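Local coordinates for fatty acyl CoA synthetase FADD13 (FATTY-ACYL-CoA SYNTHETASE) (Mycobacterium tuberculosis, PDB 3R44), which belongs to the ANL superfamily of AMP-binding enzymes, pairing a large N-terminal domain with a small C-terminal one, at residues A[324-329]-A[341-346]; A[348-353]-A[398-403]. All blocks are in the same frame, centred on the assembly; numbering follows the deposited sequence. Where two conformers were deposited one is given.

Interaction 1: A[324-329]-A[341-346]; sequences GTLLLS and RATMFT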
ATOM      1  N   GLY A 324       9.970  -3.363  -2.468  1.00 16.59           N
ATOM      2  CA  GLY A 324       9.949  -4.797  -2.677  1.00 17.55           C
ATOM      3  C   GLY A 324      10.453  -5.090  -4.063  1.00 16.20           C
ATOM      4  O   GLY A 324      11.678  -5.177  -4.245  1.00 16.40           O
ATOM      5  N   THR A 325       9.546  -5.252  -5.028  1.00 16.71           N
ATOM      6  CA  THR A 325       9.918  -5.427  -6.413  1.00 14.70           C
ATOM      7  C   THR A 325       9.298  -4.316  -7.276  1.00 15.35           C
ATOM      8  O   THR A 325       8.201  -3.808  -6.993  1.00 14.43           O
ATOM      9  CB  THR A 325       9.540  -6.831  -7.041  1.00 16.50           C
ATOM     10  OG1 THR A 325       8.121  -6.988  -7.067  1.00 15.69           O
ATOM     11  CG2 THR A 325      10.176  -8.043  -6.294  1.00 15.24           C
ATOM     12  N   LEU A 326       9.992  -4.012  -8.379  1.00 14.53           N
ATOM     13  CA  LEU A 326       9.554  -3.063  -9.381  1.00 15.30           C
ATOM     14  C   LEU A 326       9.787  -3.624 -10.769  1.00 14.78           C
ATOM     15  O   LEU A 326      10.834  -4.218 -11.042  1.00 14.12           O
ATOM     16  CB  LEU A 326      10.215  -1.683  -9.210  1.00 15.58           C
ATOM     17  CG  LEU A 326       9.768  -0.856  -7.970  1.00 17.53           C
ATOM     18  CD1 LEU A 326      10.662   0.336  -7.933  1.00 19.65           C
ATOM     19  CD2 LEU A 326       8.284  -0.430  -8.006  1.00 22.52           C
ATOM     20  N   LEU A 327       8.763  -3.491 -11.596  1.00 15.06           N
ATOM     21  CA  LEU A 327       8.825  -3.868 -13.025  1.00 15.33           C
ATOM     22  C   LEU A 327       8.989  -2.568 -13.752  1.00 18.48           C
ATOM     23  O   LEU A 327       8.048  -1.768 -13.881  1.00 18.80           O
ATOM     24  CB  LEU A 327       7.570  -4.635 -13.438  1.00 16.09           C
ATOM     25  CG  LEU A 327       7.506  -5.060 -14.907  1.00 19.16           C
ATOM     26  CD1 LEU A 327       8.538  -6.169 -15.075  1.00 16.78           C
ATOM     27  CD2 LEU A 327       6.108  -5.514 -15.325  1.00 19.50           C
ATOM     28  N   LEU A 328      10.201  -2.314 -14.193  1.00 20.39           N
ATOM     29  CA  LEU A 328      10.497  -1.061 -14.815  1.00 24.65           C
ATOM     30  C   LEU A 328       9.767  -0.921 -16.172  1.00 26.71           C
ATOM     31  O   LEU A 328       9.292  -1.900 -16.771  1.00 27.53           O
ATOM     32  CB  LEU A 328      12.038  -0.844 -14.856  1.00 24.50           C
ATOM     33  CG  LEU A 328      12.718  -0.855 -13.451  1.00 28.24           C
ATOM     34  CD1 LEU A 328      14.209  -0.554 -13.545  1.00 31.07           C
ATOM     35  CD2 LEU A 328      12.052   0.090 -12.493  1.00 29.97           C
ATOM     36  N   SER A 329       9.620   0.328 -16.609  1.00 29.85           N
ATOM     37  CA  SER A 329       8.956   0.678 -17.843  1.00 33.02           C
ATOM     38  C   SER A 329       9.370  -0.150 -19.068  1.00 34.01           C
ATOM     39  O   SER A 329       8.536  -0.664 -19.805  1.00 34.28           O
ATOM     40  CB  SER A 329       9.269   2.142 -18.121  1.00 35.51           C
ATOM     41  OG  SER A 329       9.099   2.897 -16.926  1.00 37.37           O
ATOM     42  N   ARG A 341      11.493  -7.205 -10.833  1.00 14.21           N
ATOM     43  CA  ARG A 341      12.695  -7.664 -10.125  1.00 15.49           C
ATOM     44  C   ARG A 341      12.833  -6.996  -8.756  1.00 15.25           C
ATOM     45  O   ARG A 341      12.270  -5.931  -8.501  1.00 14.08           O
ATOM     46  CB  ARG A 341      13.924  -7.277 -10.951  1.00 16.02           C
ATOM     47  CG  ARG A 341      14.125  -8.056 -12.273  1.00 20.08           C
ATOM     48  CD  ARG A 341      15.296  -7.538 -13.081  1.00 21.02           C
ATOM     49  NE  ARG A 341      15.777  -8.636 -13.927  1.00 22.12           N
ATOM     50  CZ  ARG A 341      16.367  -8.466 -15.078  1.00 24.24           C
ATOM     51  NH1 ARG A 341      16.526  -7.247 -15.553  1.00 26.80           N
ATOM     52  NH2 ARG A 341      16.752  -9.509 -15.775  1.00 28.64           N
ATOM     53  N   ALA A 342      13.672  -7.567  -7.898  1.00 14.51           N
ATOM     54  CA  ALA A 342      14.042  -6.924  -6.656  1.00 15.57           C
ATOM     55  C   ALA A 342      14.578  -5.519  -6.962  1.00 17.14           C
ATOM     56  O   ALA A 342      15.063  -5.240  -8.078  1.00 18.04           O
ATOM     57  CB  ALA A 342      15.137  -7.769  -5.916  1.00 13.72           C
ATOM     58  N   THR A 343      14.387  -4.618  -6.024  1.00 17.78           N
ATOM     59  CA  THR A 343      14.846  -3.233  -6.138  1.00 18.28           C
ATOM     60  C   THR A 343      16.195  -3.036  -5.466  1.00 18.00           C
ATOM     61  O   THR A 343      16.761  -3.980  -4.826  1.00 16.87           O
ATOM     62  CB  THR A 343      13.833  -2.268  -5.558  1.00 18.72           C
ATOM     63  OG1 THR A 343      13.636  -2.517  -4.151  1.00 20.10           O
ATOM     64  CG2 THR A 343      12.512  -2.466  -6.281  1.00 22.33           C
ATOM     65  N   MET A 344      16.762  -1.835  -5.624  1.00 16.46           N
ATOM     66  CA  MET A 344      17.988  -1.532  -4.923  1.00 17.16           C
ATOM     67  C   MET A 344      17.699  -1.643  -3.471  1.00 14.67           C
ATOM     68  O   MET A 344      16.618  -1.309  -3.009  1.00 13.69           O
ATOM     69  CB  MET A 344      18.556  -0.134  -5.213  1.00 17.11           C
ATOM     70  CG  MET A 344      19.206  -0.033  -6.483  1.00 18.45           C
ATOM     71  SD  MET A 344      20.501  -1.252  -6.805  1.00 18.94           S
ATOM     72  CE  MET A 344      21.811  -0.763  -5.701  1.00 19.47           C
ATOM     73  N   PHE A 345      18.661  -2.164  -2.740  1.00 14.55           N
ATOM     74  CA  PHE A 345      18.584  -2.276  -1.271  1.00 14.06           C
ATOM     75  C   PHE A 345      17.571  -3.308  -0.766  1.00 14.26           C
ATOM     76  O   PHE A 345      17.253  -3.311   0.415  1.00 16.76           O
ATOM     77  CB  PHE A 345      18.351  -0.906  -0.614  1.00 15.97           C
ATOM     78  CG  PHE A 345      19.295   0.145  -1.097  1.00 16.97           C
ATOM     79  CD1 PHE A 345      20.660  -0.027  -0.941  1.00 16.58           C
ATOM     80  CD2 PHE A 345      18.827   1.268  -1.754  1.00 16.00           C
ATOM     81  CE1 PHE A 345      21.584   0.938  -1.445  1.00 23.86           C
ATOM     82  CE2 PHE A 345      19.727   2.234  -2.240  1.00 19.10           C
ATOM     83  CZ  PHE A 345      21.099   2.063  -2.110  1.00 22.73           C
ATOM     84  N   THR A 346      17.104  -4.173  -1.663  1.00 14.28           N
ATOM     85  CA  THR A 346      16.117  -5.209  -1.306  0.50 14.84           C
ATOM     86  C   THR A 346      16.555  -6.547  -1.887  1.00 15.97           C
ATOM     87  O   THR A 346      16.947  -6.630  -3.067  1.00 18.08           O
ATOM     88  CB  THR A 346      14.666  -4.857  -1.768  0.50 13.77           C
ATOM     89  OG1 THR A 346      13.702  -5.522  -0.930  0.50 18.00           O
ATOM     90  CG2 THR A 346      14.416  -5.280  -3.196  0.50 13.68           C
TER
HETATM   91  O   HOH W   1      13.543  -3.636 -10.190  1.00  3.28           O
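Thr343 fits against Gly324 and Leu326 through both branches of its side chain. Its CB lies 3.9 Å from Gly324 O. From there the first torsion (chi1 62°) places OG1 between the backbone N and the carbonyl carbon and swings CG2 to the N side. OG1 comes 3.3 Å from Gly324 O, at best a weak bond, and also has Ser201 of helix 192-205 as a hydroxyl partner. The side chains of Thr343 and Leu326 cross at a slant, and the methyl CG2 touches Leu326 CG at 3.6 Å and CD1 at 3.7 Å. Gly324 O also accepts a hydrogen bond from the backbone Thr343 N, somewhat bent at 143°. These contacts continue an antiparallel ladder in which 341-342 is an outermost strand of the nine-stranded mixed sheet and 324-327 lies between it and strand 310-316. The straightest bond of the ladder is Leu326 N to Arg341 O (3.0 Å, 159°), while the return bond from Arg341 N to Leu326 O is weak. The same Arg341 O lies 3.2 Å from Thr325 CA, a CA-H...O contact made beside the non-hydrogen-bonded pair of Thr325 and Ala342. Beyond the short ladder, Thr343 to Thr346 form a type II turn, closed by Thr346 N bonding to Thr343 O.

Interaction 2: A[348-353]-A[398-403]; sequences VAVRGD and GEIDDE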
ATOM      1  N   VAL A 348      14.961 -10.364  -2.586  1.00 12.56           N
ATOM      2  CA  VAL A 348      13.630 -11.008  -2.633  1.00 13.32           C
ATOM      3  C   VAL A 348      13.855 -12.423  -3.058  1.00 14.96           C
ATOM      4  O   VAL A 348      14.652 -12.643  -3.957  1.00 16.31           O
ATOM      5  CB  VAL A 348      12.695 -10.317  -3.664  1.00 13.50           C
ATOM      6  CG1 VAL A 348      11.345 -11.091  -3.781  1.00 14.59           C
ATOM      7  CG2 VAL A 348      12.546  -8.785  -3.359  1.00 13.56           C
ATOM      8  N   ALA A 349      13.232 -13.405  -2.410  1.00 14.79           N
ATOM      9  CA  ALA A 349      13.469 -14.789  -2.764  1.00 13.92           C
ATOM     10  C   ALA A 349      12.172 -15.542  -2.484  1.00 14.80           C
ATOM     11  O   ALA A 349      11.162 -14.905  -2.111  1.00 15.01           O
ATOM     12  CB  ALA A 349      14.680 -15.407  -1.939  1.00 14.11           C
ATOM     13  N   VAL A 350      12.197 -16.854  -2.672  1.00 17.80           N
ATOM     14  CA  VAL A 350      11.063 -17.722  -2.319  1.00 18.32           C
ATOM     15  C   VAL A 350      11.478 -18.825  -1.369  1.00 19.93           C
ATOM     16  O   VAL A 350      12.500 -19.479  -1.589  1.00 20.02           O
ATOM     17  CB  VAL A 350      10.364 -18.295  -3.587  1.00 19.65           C
ATOM     18  CG1 VAL A 350       9.555 -17.200  -4.301  1.00 19.67           C
ATOM     19  CG2 VAL A 350      11.368 -18.949  -4.469  1.00 22.23           C
ATOM     20  N   ARG A 351      10.656 -19.085  -0.335  1.00 19.00           N
ATOM     21  CA  ARG A 351      10.948 -20.089   0.652  1.00 21.10           C
ATOM     22  C   ARG A 351      10.089 -21.291   0.345  1.00 23.90           C
ATOM     23  O   ARG A 351       8.874 -21.199   0.393  1.00 22.22           O
ATOM     24  CB  ARG A 351      10.605 -19.544   2.037  1.00 20.91           C
ATOM     25  CG  ARG A 351      10.821 -20.458   3.194  1.00 24.52           C
ATOM     26  CD  ARG A 351      10.447 -19.726   4.454  1.00 26.54           C
ATOM     27  NE  ARG A 351      10.829 -20.479   5.641  1.00 26.94           N
ATOM     28  CZ  ARG A 351      10.174 -21.507   6.146  1.00 30.92           C
ATOM     29  NH1 ARG A 351       9.068 -21.987   5.576  1.00 30.12           N
ATOM     30  NH2 ARG A 351      10.672 -22.087   7.247  1.00 32.53           N
ATOM     31  N   GLY A 352      10.739 -22.401   0.010  1.00 27.16           N
ATOM     32  CA  GLY A 352      10.056 -23.599  -0.392  1.00 30.81           C
ATOM     33  C   GLY A 352       9.390 -24.286   0.782  1.00 33.43           C
ATOM     34  O   GLY A 352       9.632 -23.928   1.957  1.00 33.09           O
ATOM     35  N   ASP A 353       8.534 -25.256   0.446  1.00 36.36           N
ATOM     36  CA  ASP A 353       7.839 -26.108   1.417  1.00 39.82           C
ATOM     37  C   ASP A 353       8.861 -26.799   2.314  1.00 41.83           C
ATOM     38  O   ASP A 353       8.590 -27.041   3.496  1.00 42.96           O
ATOM     39  N   GLY A 398       4.561 -17.126  -4.675  1.00 18.66           N
ATOM     40  CA  GLY A 398       4.867 -16.686  -6.016  1.00 19.15           C
ATOM     41  C   GLY A 398       5.952 -17.521  -6.670  1.00 19.71           C
ATOM     42  O   GLY A 398       6.351 -18.551  -6.167  1.00 19.48           O
ATOM     43  N   GLU A 399       6.406 -17.049  -7.814  1.00 18.65           N
ATOM     44  CA  GLU A 399       7.428 -17.749  -8.588  1.00 19.41           C
ATOM     45  C   GLU A 399       8.389 -16.712  -9.132  1.00 18.65           C
ATOM     46  O   GLU A 399       7.945 -15.723  -9.679  1.00 19.44           O
ATOM     47  CB  GLU A 399       6.808 -18.517  -9.769  1.00 21.81           C
ATOM     48  CG  GLU A 399       7.861 -19.368 -10.515  1.00 26.91           C
ATOM     49  CD  GLU A 399       7.249 -20.415 -11.480  1.00 35.25           C
ATOM     50  OE1 GLU A 399       6.001 -20.535 -11.545  1.00 40.63           O
ATOM     51  OE2 GLU A 399       8.029 -21.140 -12.149  1.00 40.16           O
ATOM     52  N   ILE A 400       9.687 -16.952  -9.020  1.00 18.07           N
ATOM     53  CA  ILE A 400      10.697 -16.091  -9.588  1.00 17.70           C
ATOM     54  C   ILE A 400      11.264 -16.857 -10.773  1.00 19.94           C
ATOM     55  O   ILE A 400      11.788 -17.957 -10.601  1.00 19.40           O
ATOM     56  CB  ILE A 400      11.756 -15.678  -8.563  1.00 17.58           C
ATOM     57  CG1 ILE A 400      11.090 -15.024  -7.347  1.00 18.49           C
ATOM     58  CG2 ILE A 400      12.807 -14.740  -9.189  1.00 17.25           C
ATOM     59  CD1 ILE A 400      12.058 -14.673  -6.219  1.00 18.45           C
ATOM     60  N   ASP A 401      11.176 -16.264 -11.949  1.00 21.12           N
ATOM     61  CA  ASP A 401      11.689 -16.902 -13.144  1.00 22.35           C
ATOM     62  C   ASP A 401      13.202 -16.859 -13.212  1.00 24.63           C
ATOM     63  O   ASP A 401      13.876 -16.230 -12.386  1.00 23.92           O
ATOM     64  CB  ASP A 401      10.994 -16.394 -14.417  1.00 22.79           C
ATOM     65  CG  ASP A 401      11.444 -15.052 -14.894  1.00 20.52           C
ATOM     66  OD1 ASP A 401      12.428 -14.470 -14.430  1.00 21.51           O
ATOM     67  OD2 ASP A 401      10.757 -14.514 -15.801  1.00 23.34           O
ATOM     68  N   ASP A 402      13.754 -17.560 -14.203  1.00 27.47           N
ATOM     69  CA  ASP A 402      15.204 -17.685 -14.319  1.00 28.92           C
ATOM     70  C   ASP A 402      15.893 -16.316 -14.470  1.00 27.58           C
ATOM     71  O   ASP A 402      17.097 -16.184 -14.195  1.00 28.21           O
ATOM     72  CB  ASP A 402      15.572 -18.632 -15.496  1.00 32.25           C
ATOM     73  CG  ASP A 402      15.134 -20.104 -15.252  1.00 37.33           C
ATOM     74  OD1 ASP A 402      15.193 -20.565 -14.077  1.00 44.08           O
ATOM     75  OD2 ASP A 402      14.748 -20.794 -16.236  1.00 45.71           O
ATOM     76  N   GLU A 403      15.154 -15.292 -14.898  1.00 25.00           N
ATOM     77  CA  GLU A 403      15.758 -13.987 -15.115  1.00 25.25           C
ATOM     78  C   GLU A 403      15.512 -13.057 -13.899  1.00 22.18           C
ATOM     79  O   GLU A 403      15.841 -11.862 -13.938  1.00 23.41           O
ATOM     80  CB  GLU A 403      15.243 -13.348 -16.436  1.00 26.45           C
ATOM     81  CG  GLU A 403      16.097 -13.591 -17.643  1.00 33.73           C
ATOM     82  CD  GLU A 403      17.520 -12.985 -17.492  1.00 38.50           C
ATOM     83  OE1 GLU A 403      17.684 -11.735 -17.336  1.00 42.47           O
ATOM     84  OE2 GLU A 403      18.483 -13.783 -17.562  1.00 44.34           O
TER
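Apolar packing carries this contact, and Ile400 supplies the largest share of it by reaching over strand 348-351. Its CG1 is set beside its own backbone N (chi1 -55°), and the next torsion is extended, which carries CD1 across to the backbone of Ala349, 3.7 Å from Ala349 CA. The same methyl lies 4.0 Å from Val350 CG1, and the side chains of Val350 and Ile400 pass each other in opposite directions. Val348 adds a looser contact, its CG1 standing 4.4 Å from Ile400 CD1. CB of Ala349 points away from Ile400, so it is main-chain atoms of Ala349 that receive the methyl. The same Val350 CG1 also rests 3.9 Å from Gly398 O, so this one methyl meets both residues.

Backbone bonding takes no part between the segments. The strand axes approach to 7.3 Å with 122° between their directions, which is too far apart and too oblique for a ladder. Each strand instead finds its partners on other strands: Ala349 bonds to Val366, and Glu399 to Tyr407.

Polar interactions lie beyond the apolar patch and shape the end of segment 398-403. Asp401 OD1 accepts from the backbone Glu403 N at 2.9 Å, an Asx turn in which the donor sits above the carboxylate plane. Tyr405 N also bonds to OD1, while OD2 forms a salt bridge with Lys335, so both oxygens of the carboxylate are engaged.

The five touching residues are all buried. Residues 348-350 of strand 346-351 in the antiparallel sheet pack against Gly398 and Ile400 of the hairpin strand 396-400, an arrangement consistent with the distorted beta-barrel part of the N-terminal domain in ANL enzymes.

Overall arrangement
Along the chain the two interactions come in series: interaction 1 is complete at its 341-346 segment before interaction 2 opens at 348-353. Their centres lie 14 Å apart, on the same side of the chain's centre. Interaction 1 belongs to the edge of the large mixed sheet, interaction 2 to the antiparallel sheet and the hairpin 396-400/406-410, and the turn after strand 341-342 leads directly into strand 346-351. They touch directly: Arg341 NH2 makes a 2.9 Å salt bridge with Glu403 OE1, and Val348 CG2 packs against Thr325 CG2 at 3.8 Å, as well as against Ala342 CB and Gly324 O. Sheet edge, antiparallel sheet and hairpin are therefore in direct contact here.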